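Local coordinates for protein putative oxygenase (Streptomyces coelicolor, PDB 2OG5) that hydroxylates C3 of free L-asparagine, using iron(II), 2-oxoglutarate and dioxygen, to supply a building block of the calcium-dependent lipopeptide antibiotic, at residues Gly206-Ser220 with Glu282-Leu296. Numbering follows the deposited sequence.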
ATOM      1  N   GLY A 206      14.180   0.048   4.578  1.00 19.74           N
ATOM      2  CA  GLY A 206      13.355  -1.149   4.544  1.00 19.76           C
ATOM      3  C   GLY A 206      11.909  -0.811   4.861  1.00 20.06           C
ATOM      4  O   GLY A 206      11.623   0.045   5.696  1.00 20.83           O
ATOM      5  N   LEU A 207      11.003  -1.494   4.173  1.00 19.84           N
ATOM      6  CA  LEU A 207       9.585  -1.442   4.491  1.00 19.41           C
ATOM      7  C   LEU A 207       9.374  -2.201   5.787  1.00 19.31           C
ATOM      8  O   LEU A 207       9.893  -3.302   5.951  1.00 19.47           O
ATOM      9  CB  LEU A 207       8.782  -2.125   3.387  1.00 19.19           C
ATOM     10  CG  LEU A 207       7.272  -2.323   3.606  1.00 20.28           C
ATOM     11  CD1 LEU A 207       6.541  -1.003   3.636  1.00 21.62           C
ATOM     12  CD2 LEU A 207       6.728  -3.243   2.515  1.00 20.77           C
ATOM     13  N   ARG A 208       8.594  -1.623   6.696  1.00 18.73           N
ATOM     14  CA  ARG A 208       8.231  -2.308   7.933  1.00 19.16           C
ATOM     15  C   ARG A 208       6.727  -2.523   7.958  1.00 18.87           C
ATOM     16  O   ARG A 208       5.967  -1.585   7.700  1.00 19.05           O
ATOM     17  CB  ARG A 208       8.652  -1.498   9.160  1.00 19.47           C
ATOM     18  CG  ARG A 208      10.155  -1.171   9.235  1.00 20.29           C
ATOM     19  CD  ARG A 208      10.537  -0.784  10.656  1.00 20.81           C
ATOM     20  NE  ARG A 208      10.672  -1.951  11.531  1.00 22.00           N
ATOM     21  CZ  ARG A 208      10.562  -1.923  12.861  1.00 22.45           C
ATOM     22  NH1 ARG A 208      10.289  -0.798  13.504  1.00 21.60           N
ATOM     23  NH2 ARG A 208      10.729  -3.032  13.560  1.00 24.05           N
ATOM     24  N   THR A 209       6.296  -3.750   8.244  1.00 18.24           N
ATOM     25  CA  THR A 209       4.858  -4.050   8.382  1.00 18.15           C
ATOM     26  C   THR A 209       4.600  -4.709   9.735  1.00 18.25           C
ATOM     27  O   THR A 209       5.363  -5.569  10.156  1.00 18.23           O
ATOM     28  CB  THR A 209       4.346  -4.953   7.232  1.00 18.52           C
ATOM     29  OG1 THR A 209       5.030  -6.207   7.241  1.00 19.51           O
ATOM     30  CG2 THR A 209       4.560  -4.269   5.881  1.00 18.64           C
ATOM     31  N   ALA A 210       3.535  -4.295  10.421  1.00 17.86           N
ATOM     32  CA  ALA A 210       3.171  -4.897  11.708  1.00 18.52           C
ATOM     33  C   ALA A 210       1.673  -5.158  11.775  1.00 18.71           C
ATOM     34  O   ALA A 210       0.871  -4.264  11.534  1.00 19.41           O
ATOM     35  CB  ALA A 210       3.591  -4.001  12.846  1.00 19.00           C
ATOM     36  N   CYS A 211       1.310  -6.387  12.121  1.00 19.22           N
ATOM     37  CA  CYS A 211      -0.079  -6.829  12.073  1.00 18.89           C
ATOM     38  C   CYS A 211      -0.676  -6.881  13.459  1.00 19.21           C
ATOM     39  O   CYS A 211      -0.042  -7.380  14.404  1.00 18.83           O
ATOM     40  CB  CYS A 211      -0.151  -8.199  11.403  1.00 19.37           C
ATOM     41  SG  CYS A 211      -1.816  -8.817  11.076  1.00 19.49           S
ATOM     42  N   VAL A 212      -1.900  -6.378  13.583  1.00 19.02           N
ATOM     43  CA  VAL A 212      -2.635  -6.438  14.851  1.00 19.26           C
ATOM     44  C   VAL A 212      -2.772  -7.880  15.362  1.00 19.47           C
ATOM     45  O   VAL A 212      -2.867  -8.097  16.574  1.00 19.97           O
ATOM     46  CB  VAL A 212      -4.030  -5.779  14.741  1.00 19.36           C
ATOM     47  CG1 VAL A 212      -4.964  -6.602  13.868  1.00 19.52           C
ATOM     48  CG2 VAL A 212      -4.640  -5.559  16.135  1.00 20.08           C
ATOM     49  N   ARG A 213      -2.746  -8.864  14.463  1.00 19.22           N
ATOM     50  CA  ARG A 213      -2.817 -10.285  14.863  1.00 19.79           C
ATOM     51  C   ARG A 213      -1.615 -10.753  15.691  1.00 20.08           C
ATOM     52  O   ARG A 213      -1.755 -11.636  16.547  1.00 20.52           O
ATOM     53  CB  ARG A 213      -2.969 -11.199  13.642  1.00 19.33           C
ATOM     54  CG  ARG A 213      -4.288 -11.012  12.921  1.00 18.94           C
ATOM     55  CD  ARG A 213      -4.398 -11.812  11.633  1.00 19.86           C
ATOM     56  NE  ARG A 213      -5.730 -11.591  11.080  1.00 19.31           N
ATOM     57  CZ  ARG A 213      -6.021 -11.446   9.785  1.00 19.80           C
ATOM     58  NH1 ARG A 213      -5.093 -11.521   8.854  1.00 19.09           N
ATOM     59  NH2 ARG A 213      -7.272 -11.223   9.425  1.00 21.00           N
ATOM     60  N   ARG A 214      -0.438 -10.186  15.420  1.00 20.38           N
ATOM     61  CA  ARG A 214       0.761 -10.498  16.197  1.00 20.99           C
ATOM     62  C   ARG A 214       0.753  -9.806  17.540  1.00 21.52           C
ATOM     63  O   ARG A 214       1.311 -10.338  18.491  1.00 22.00           O
ATOM     64  CB  ARG A 214       2.049 -10.090  15.475  1.00 21.40           C
ATOM     65  CG  ARG A 214       2.339 -10.798  14.166  1.00 22.42           C
ATOM     66  CD  ARG A 214       2.609 -12.274  14.372  1.00 24.56           C
ATOM     67  NE  ARG A 214       3.261 -12.891  13.216  1.00 25.84           N
ATOM     68  CZ  ARG A 214       3.498 -14.195  13.102  1.00 27.48           C
ATOM     69  NH1 ARG A 214       3.162 -15.031  14.079  1.00 29.31           N
ATOM     70  NH2 ARG A 214       4.093 -14.670  12.016  1.00 28.06           N
ATOM     71  N   VAL A 215       0.161  -8.617  17.632  1.00 21.91           N
ATOM     72  CA  VAL A 215       0.281  -7.836  18.861  1.00 22.44           C
ATOM     73  C   VAL A 215      -0.883  -7.972  19.832  1.00 22.30           C
ATOM     74  O   VAL A 215      -0.656  -7.907  21.039  1.00 21.87           O
ATOM     75  CB  VAL A 215       0.572  -6.333  18.610  1.00 23.22           C
ATOM     76  CG1 VAL A 215       1.721  -6.171  17.612  1.00 24.26           C
ATOM     77  CG2 VAL A 215      -0.633  -5.603  18.142  1.00 23.72           C
ATOM     78  N   LEU A 216      -2.107  -8.167  19.339  1.00 22.34           N
ATOM     79  CA  LEU A 216      -3.281  -8.186  20.227  1.00 22.33           C
ATOM     80  C   LEU A 216      -3.112  -9.100  21.455  1.00 22.84           C
ATOM     81  O   LEU A 216      -3.395  -8.664  22.565  1.00 22.76           O
ATOM     82  CB  LEU A 216      -4.571  -8.524  19.462  1.00 22.21           C
ATOM     83  CG  LEU A 216      -5.863  -8.458  20.291  1.00 22.03           C
ATOM     84  CD1 LEU A 216      -6.119  -7.049  20.800  1.00 21.98           C
ATOM     85  CD2 LEU A 216      -7.056  -8.942  19.483  1.00 22.04           C
ATOM     86  N   PRO A 217      -2.632 -10.347  21.265  1.00 23.58           N
ATOM     87  CA  PRO A 217      -2.465 -11.232  22.437  1.00 23.83           C
ATOM     88  C   PRO A 217      -1.399 -10.786  23.441  1.00 24.09           C
ATOM     89  O   PRO A 217      -1.367 -11.310  24.556  1.00 24.96           O
ATOM     90  CB  PRO A 217      -2.053 -12.577  21.817  1.00 24.12           C
ATOM     91  CG  PRO A 217      -2.360 -12.471  20.369  1.00 24.87           C
ATOM     92  CD  PRO A 217      -2.257 -11.027  20.013  1.00 23.82           C
ATOM     93  N   LEU A 218      -0.537  -9.846  23.056  1.00 23.80           N
ATOM     94  CA  LEU A 218       0.549  -9.374  23.926  1.00 24.10           C
ATOM     95  C   LEU A 218       0.207  -8.096  24.703  1.00 24.01           C
ATOM     96  O   LEU A 218       0.911  -7.736  25.655  1.00 24.24           O
ATOM     97  CB  LEU A 218       1.803  -9.115  23.089  1.00 24.39           C
ATOM     98  CG  LEU A 218       2.244 -10.219  22.126  1.00 25.68           C
ATOM     99  CD1 LEU A 218       3.447  -9.764  21.313  1.00 27.03           C
ATOM    100  CD2 LEU A 218       2.548 -11.507  22.886  1.00 27.13           C
ATOM    101  N   LEU A 219      -0.852  -7.402  24.304  1.00 23.77           N
ATOM    102  CA  LEU A 219      -1.216  -6.128  24.922  1.00 23.72           C
ATOM    103  C   LEU A 219      -1.866  -6.325  26.285  1.00 23.93           C
ATOM    104  O   LEU A 219      -2.561  -7.317  26.503  1.00 23.54           O
ATOM    105  CB  LEU A 219      -2.181  -5.363  24.019  1.00 23.92           C
ATOM    106  CG  LEU A 219      -1.650  -4.992  22.639  1.00 23.49           C
ATOM    107  CD1 LEU A 219      -2.755  -4.345  21.833  1.00 22.71           C
ATOM    108  CD2 LEU A 219      -0.448  -4.071  22.770  1.00 23.53           C
ATOM    109  N   SER A 220      -1.662  -5.362  27.180  1.00 24.23           N
ATOM    110  CA  SER A 220      -2.271  -5.410  28.506  1.00 24.44           C
ATOM    111  C   SER A 220      -3.771  -5.149  28.418  1.00 24.51           C
ATOM    112  O   SER A 220      -4.252  -4.488  27.490  1.00 24.57           O
ATOM    113  CB  SER A 220      -1.602  -4.401  29.449  1.00 24.56           C
ATOM    114  OG  SER A 220      -1.862  -3.060  29.075  1.00 24.93           O
ATOM    115  N   GLU A 282       1.928   1.821  24.126  1.00 21.57           N
ATOM    116  CA  GLU A 282       2.122   0.372  24.207  1.00 21.95           C
ATOM    117  C   GLU A 282       1.945  -0.291  22.842  1.00 21.75           C
ATOM    118  O   GLU A 282       2.676  -1.226  22.495  1.00 21.51           O
ATOM    119  CB  GLU A 282       1.181  -0.280  25.233  1.00 21.91           C
ATOM    120  CG  GLU A 282       1.590  -1.727  25.544  1.00 22.61           C
ATOM    121  CD  GLU A 282       0.648  -2.465  26.472  1.00 23.65           C
ATOM    122  OE1 GLU A 282      -0.078  -1.812  27.253  1.00 25.56           O
ATOM    123  OE2 GLU A 282       0.646  -3.717  26.423  1.00 26.48           O
ATOM    124  N   LEU A 283       0.968   0.181  22.074  1.00 21.90           N
ATOM    125  CA  LEU A 283       0.732  -0.347  20.736  1.00 21.97           C
ATOM    126  C   LEU A 283       1.954  -0.133  19.846  1.00 21.84           C
ATOM    127  O   LEU A 283       2.415  -1.069  19.191  1.00 22.25           O
ATOM    128  CB  LEU A 283      -0.500   0.313  20.131  1.00 21.98           C
ATOM    129  CG  LEU A 283      -0.979  -0.215  18.780  1.00 21.71           C
ATOM    130  CD1 LEU A 283      -1.414  -1.664  18.893  1.00 22.25           C
ATOM    131  CD2 LEU A 283      -2.115   0.654  18.246  1.00 22.57           C
ATOM    132  N   GLN A 284       2.491   1.085  19.848  1.00 22.32           N
ATOM    133  CA  GLN A 284       3.718   1.394  19.104  1.00 21.81           C
ATOM    134  C   GLN A 284       4.866   0.470  19.496  1.00 21.54           C
ATOM    135  O   GLN A 284       5.582  -0.044  18.629  1.00 21.17           O
ATOM    136  CB  GLN A 284       4.117   2.865  19.300  1.00 23.09           C
ATOM    137  CG  GLN A 284       5.558   3.256  18.849  1.00 24.16           C
ATOM    138  CD  GLN A 284       5.854   3.033  17.374  1.00 29.20           C
ATOM    139  OE1 GLN A 284       4.952   2.992  16.545  1.00 32.53           O
ATOM    140  NE2 GLN A 284       7.142   2.894  17.040  1.00 29.98           N
ATOM    141  N   ALA A 285       5.052   0.262  20.800  1.00 21.01           N
ATOM    142  CA  ALA A 285       6.112  -0.620  21.286  1.00 21.09           C
ATOM    143  C   ALA A 285       6.001  -2.031  20.722  1.00 20.66           C
ATOM    144  O   ALA A 285       7.002  -2.605  20.300  1.00 20.59           O
ATOM    145  CB  ALA A 285       6.110  -0.664  22.814  1.00 20.72           C
ATOM    146  N   HIS A 286       4.790  -2.584  20.715  1.00 21.19           N
ATOM    147  CA  HIS A 286       4.576  -3.949  20.225  1.00 21.37           C
ATOM    148  C   HIS A 286       4.637  -4.048  18.695  1.00 21.55           C
ATOM    149  O   HIS A 286       5.099  -5.063  18.162  1.00 22.70           O
ATOM    150  CB  HIS A 286       3.261  -4.526  20.758  1.00 21.94           C
ATOM    151  CG  HIS A 286       3.320  -4.905  22.205  1.00 21.80           C
ATOM    152  ND1 HIS A 286       2.984  -4.033  23.218  1.00 22.70           N
ATOM    153  CD2 HIS A 286       3.703  -6.055  22.811  1.00 23.94           C
ATOM    154  CE1 HIS A 286       3.152  -4.630  24.385  1.00 22.45           C
ATOM    155  NE2 HIS A 286       3.594  -5.855  24.168  1.00 22.81           N
ATOM    156  N   PHE A 287       4.196  -3.005  17.998  1.00 21.61           N
ATOM    157  CA  PHE A 287       4.394  -2.922  16.543  1.00 21.69           C
ATOM    158  C   PHE A 287       5.885  -2.971  16.242  1.00 21.64           C
ATOM    159  O   PHE A 287       6.341  -3.703  15.358  1.00 21.59           O
ATOM    160  CB  PHE A 287       3.866  -1.608  15.937  1.00 21.72           C
ATOM    161  CG  PHE A 287       2.368  -1.518  15.768  1.00 22.48           C
ATOM    162  CD1 PHE A 287       1.566  -2.638  15.596  1.00 21.61           C
ATOM    163  CD2 PHE A 287       1.779  -0.265  15.704  1.00 21.63           C
ATOM    164  CE1 PHE A 287       0.180  -2.496  15.400  1.00 22.64           C
ATOM    165  CE2 PHE A 287       0.407  -0.126  15.506  1.00 23.17           C
ATOM    166  CZ  PHE A 287      -0.382  -1.239  15.369  1.00 21.33           C
ATOM    167  N   ASP A 288       6.659  -2.192  16.991  1.00 22.28           N
ATOM    168  CA  ASP A 288       8.081  -2.161  16.763  1.00 22.46           C
ATOM    169  C   ASP A 288       8.701  -3.542  16.985  1.00 22.56           C
ATOM    170  O   ASP A 288       9.577  -3.945  16.229  1.00 23.10           O
ATOM    171  CB  ASP A 288       8.747  -1.138  17.675  1.00 22.75           C
ATOM    172  CG  ASP A 288      10.195  -0.936  17.339  1.00 23.22           C
ATOM    173  OD1 ASP A 288      10.463  -0.298  16.303  1.00 26.58           O
ATOM    174  OD2 ASP A 288      11.050  -1.421  18.107  1.00 25.55           O
ATOM    175  N   ALA A 289       8.244  -4.256  18.019  1.00 23.32           N
ATOM    176  CA  ALA A 289       8.838  -5.545  18.386  1.00 23.77           C
ATOM    177  C   ALA A 289       8.508  -6.669  17.404  1.00 24.41           C
ATOM    178  O   ALA A 289       9.322  -7.583  17.200  1.00 25.97           O
ATOM    179  CB  ALA A 289       8.402  -5.944  19.795  1.00 24.17           C
ATOM    180  N   THR A 290       7.338  -6.599  16.780  1.00 24.03           N
ATOM    181  CA  THR A 290       6.838  -7.704  15.966  1.00 23.71           C
ATOM    182  C   THR A 290       6.854  -7.409  14.466  1.00 23.48           C
ATOM    183  O   THR A 290       6.463  -8.262  13.672  1.00 24.35           O
ATOM    184  CB  THR A 290       5.410  -8.056  16.357  1.00 24.04           C
ATOM    185  OG1 THR A 290       4.545  -6.946  16.086  1.00 23.78           O
ATOM    186  CG2 THR A 290       5.335  -8.422  17.848  1.00 23.80           C
ATOM    187  N   ALA A 291       7.299  -6.214  14.082  1.00 22.68           N
ATOM    188  CA  ALA A 291       7.279  -5.808  12.678  1.00 21.90           C
ATOM    189  C   ALA A 291       8.242  -6.652  11.857  1.00 21.87           C
ATOM    190  O   ALA A 291       9.333  -7.005  12.332  1.00 21.83           O
ATOM    191  CB  ALA A 291       7.644  -4.341  12.549  1.00 21.36           C
ATOM    192  N   VAL A 292       7.833  -6.971  10.628  1.00 20.60           N
ATOM    193  CA  VAL A 292       8.699  -7.609   9.655  1.00 21.37           C
ATOM    194  C   VAL A 292       9.298  -6.477   8.834  1.00 21.09           C
ATOM    195  O   VAL A 292       8.580  -5.565   8.411  1.00 19.96           O
ATOM    196  CB  VAL A 292       7.917  -8.589   8.740  1.00 21.22           C
ATOM    197  CG1 VAL A 292       8.838  -9.196   7.676  1.00 22.18           C
ATOM    198  CG2 VAL A 292       7.243  -9.682   9.554  1.00 22.56           C
ATOM    199  N   THR A 293      10.613  -6.501   8.641  1.00 21.78           N
ATOM    200  CA  THR A 293      11.293  -5.488   7.861  1.00 22.49           C
ATOM    201  C   THR A 293      11.833  -6.124   6.608  1.00 23.57           C
ATOM    202  O   THR A 293      12.545  -7.131   6.681  1.00 24.76           O
ATOM    203  CB  THR A 293      12.444  -4.824   8.656  1.00 22.19           C
ATOM    204  OG1 THR A 293      11.919  -4.285   9.877  1.00 23.02           O
ATOM    205  CG2 THR A 293      13.097  -3.704   7.859  1.00 22.44           C
ATOM    206  N   HIS A 294      11.486  -5.500   5.472  0.50 23.85           N
ATOM    207  CA  HIS A 294      11.750  -5.980   4.109  0.50 24.06           C
ATOM    208  C   HIS A 294      12.571  -4.929   3.319  0.50 24.05           C
ATOM    209  O   HIS A 294      12.078  -3.814   3.139  0.50 23.65           O
ATOM    210  CB  HIS A 294      10.420  -6.175   3.320  0.50 24.22           C
ATOM    211  CG  HIS A 294       9.226  -6.605   4.137  0.50 24.84           C
ATOM    212  ND1 HIS A 294       8.677  -7.868   4.039  0.50 25.67           N
ATOM    213  CD2 HIS A 294       8.426  -5.920   4.991  0.50 23.16           C
ATOM    214  CE1 HIS A 294       7.623  -7.953   4.831  0.50 25.68           C
ATOM    215  NE2 HIS A 294       7.444  -6.783   5.416  0.50 25.20           N
ATOM    216  N   ARG A 295      13.777  -5.242   2.822  1.00 24.65           N
ATOM    217  CA  ARG A 295      14.382  -4.393   1.811  1.00 24.57           C
ATOM    218  C   ARG A 295      13.935  -4.932   0.458  1.00 23.92           C
ATOM    219  O   ARG A 295      14.362  -6.009   0.039  1.00 23.87           O
ATOM    220  CB  ARG A 295      15.903  -4.402   1.889  1.00 25.80           C
ATOM    221  CG  ARG A 295      16.538  -3.539   0.834  1.00 25.82           C
ATOM    222  CD  ARG A 295      18.031  -3.504   0.991  1.00 26.18           C
ATOM    223  NE  ARG A 295      18.659  -2.840  -0.141  1.00 26.83           N
ATOM    224  CZ  ARG A 295      19.245  -3.473  -1.157  1.00 25.21           C
ATOM    225  NH1 ARG A 295      19.302  -4.796  -1.213  1.00 26.07           N
ATOM    226  NH2 ARG A 295      19.789  -2.766  -2.127  1.00 26.17           N
ATOM    227  N   LEU A 296      13.067  -4.198  -0.217  1.00 23.26           N
ATOM    228  CA  LEU A 296      12.513  -4.675  -1.475  1.00 22.66           C
ATOM    229  C   LEU A 296      13.553  -4.619  -2.592  1.00 22.09           C
ATOM    230  O   LEU A 296      14.401  -3.723  -2.617  1.00 21.63           O
ATOM    231  CB  LEU A 296      11.280  -3.843  -1.843  1.00 23.05           C
ATOM    232  CG  LEU A 296      10.082  -4.013  -0.899  1.00 24.48           C
ATOM    233  CD1 LEU A 296       9.050  -2.895  -1.130  1.00 26.35           C
ATOM    234  CD2 LEU A 296       9.468  -5.392  -1.072  1.00 26.74           C
TER
HETATM  235  O   HOH W   1      11.644  -5.628  12.104  1.00 25.35           O
HETATM  236  O   HOH W   2       3.816  -8.627  11.542  1.00 29.42           O
HETATM  237  O   HOH W   3       3.344  -7.485  13.793  1.00 30.11           O
HETATM  238  O   HOH W   4       2.038  -5.868  27.834  1.00 42.16           O
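The Arg208 guanidinium carries the methyl of Ala291 over one face, while its edge is taken up by polar partners. Arg208 NE gives a near-planar bond to Thr293 OG1 (3.1 Å). Arg208 NH1 makes a salt bridge to Asp288 OD1 (2.8 Å), and Arg208 NH2 reaches a lone pair of Asp288 O (3.0 Å), tilted from the guanidinium plane. The carboxylate, 78° from that plane, is met from above its own. A bend at chi3 (78°) brings the head to the last turn of helix 282-290, and a water joins NH2 to Ala291 O and Thr293 OG1. The His294 ring lies edge-on to strand 207-211; in one of its two conformers His294 NE2 and Thr209 OG1 are hydrogen-bonded (3.1 Å), either able to donate. Obliquely to the Phe287 ring sit Ala210 CB and Val215 CG1; Val215 is a knob in the hole formed by Leu283, His286, Phe287 and Thr290. Leu219 CD2 and Leu218 CB pack against the His286 imidazole. Glu282 grips Ser220 twice, OE2 taking its N (2.9 Å) and OE1 its OG (2.8 Å); OE1 also bonds Thr223 of helix 221-227. Leu207 with His294, and Thr209 with Val292, exchange two backbone hydrogen bonds each as antiparallel hydrogen-bonded pairs. Strand 292-294 is thereby the edge of the jelly-roll's four-stranded sheet, whose strands 176-179 and 309-313 bear iron ligands His179 and His311; helix 282-290 packs on helix 212-215.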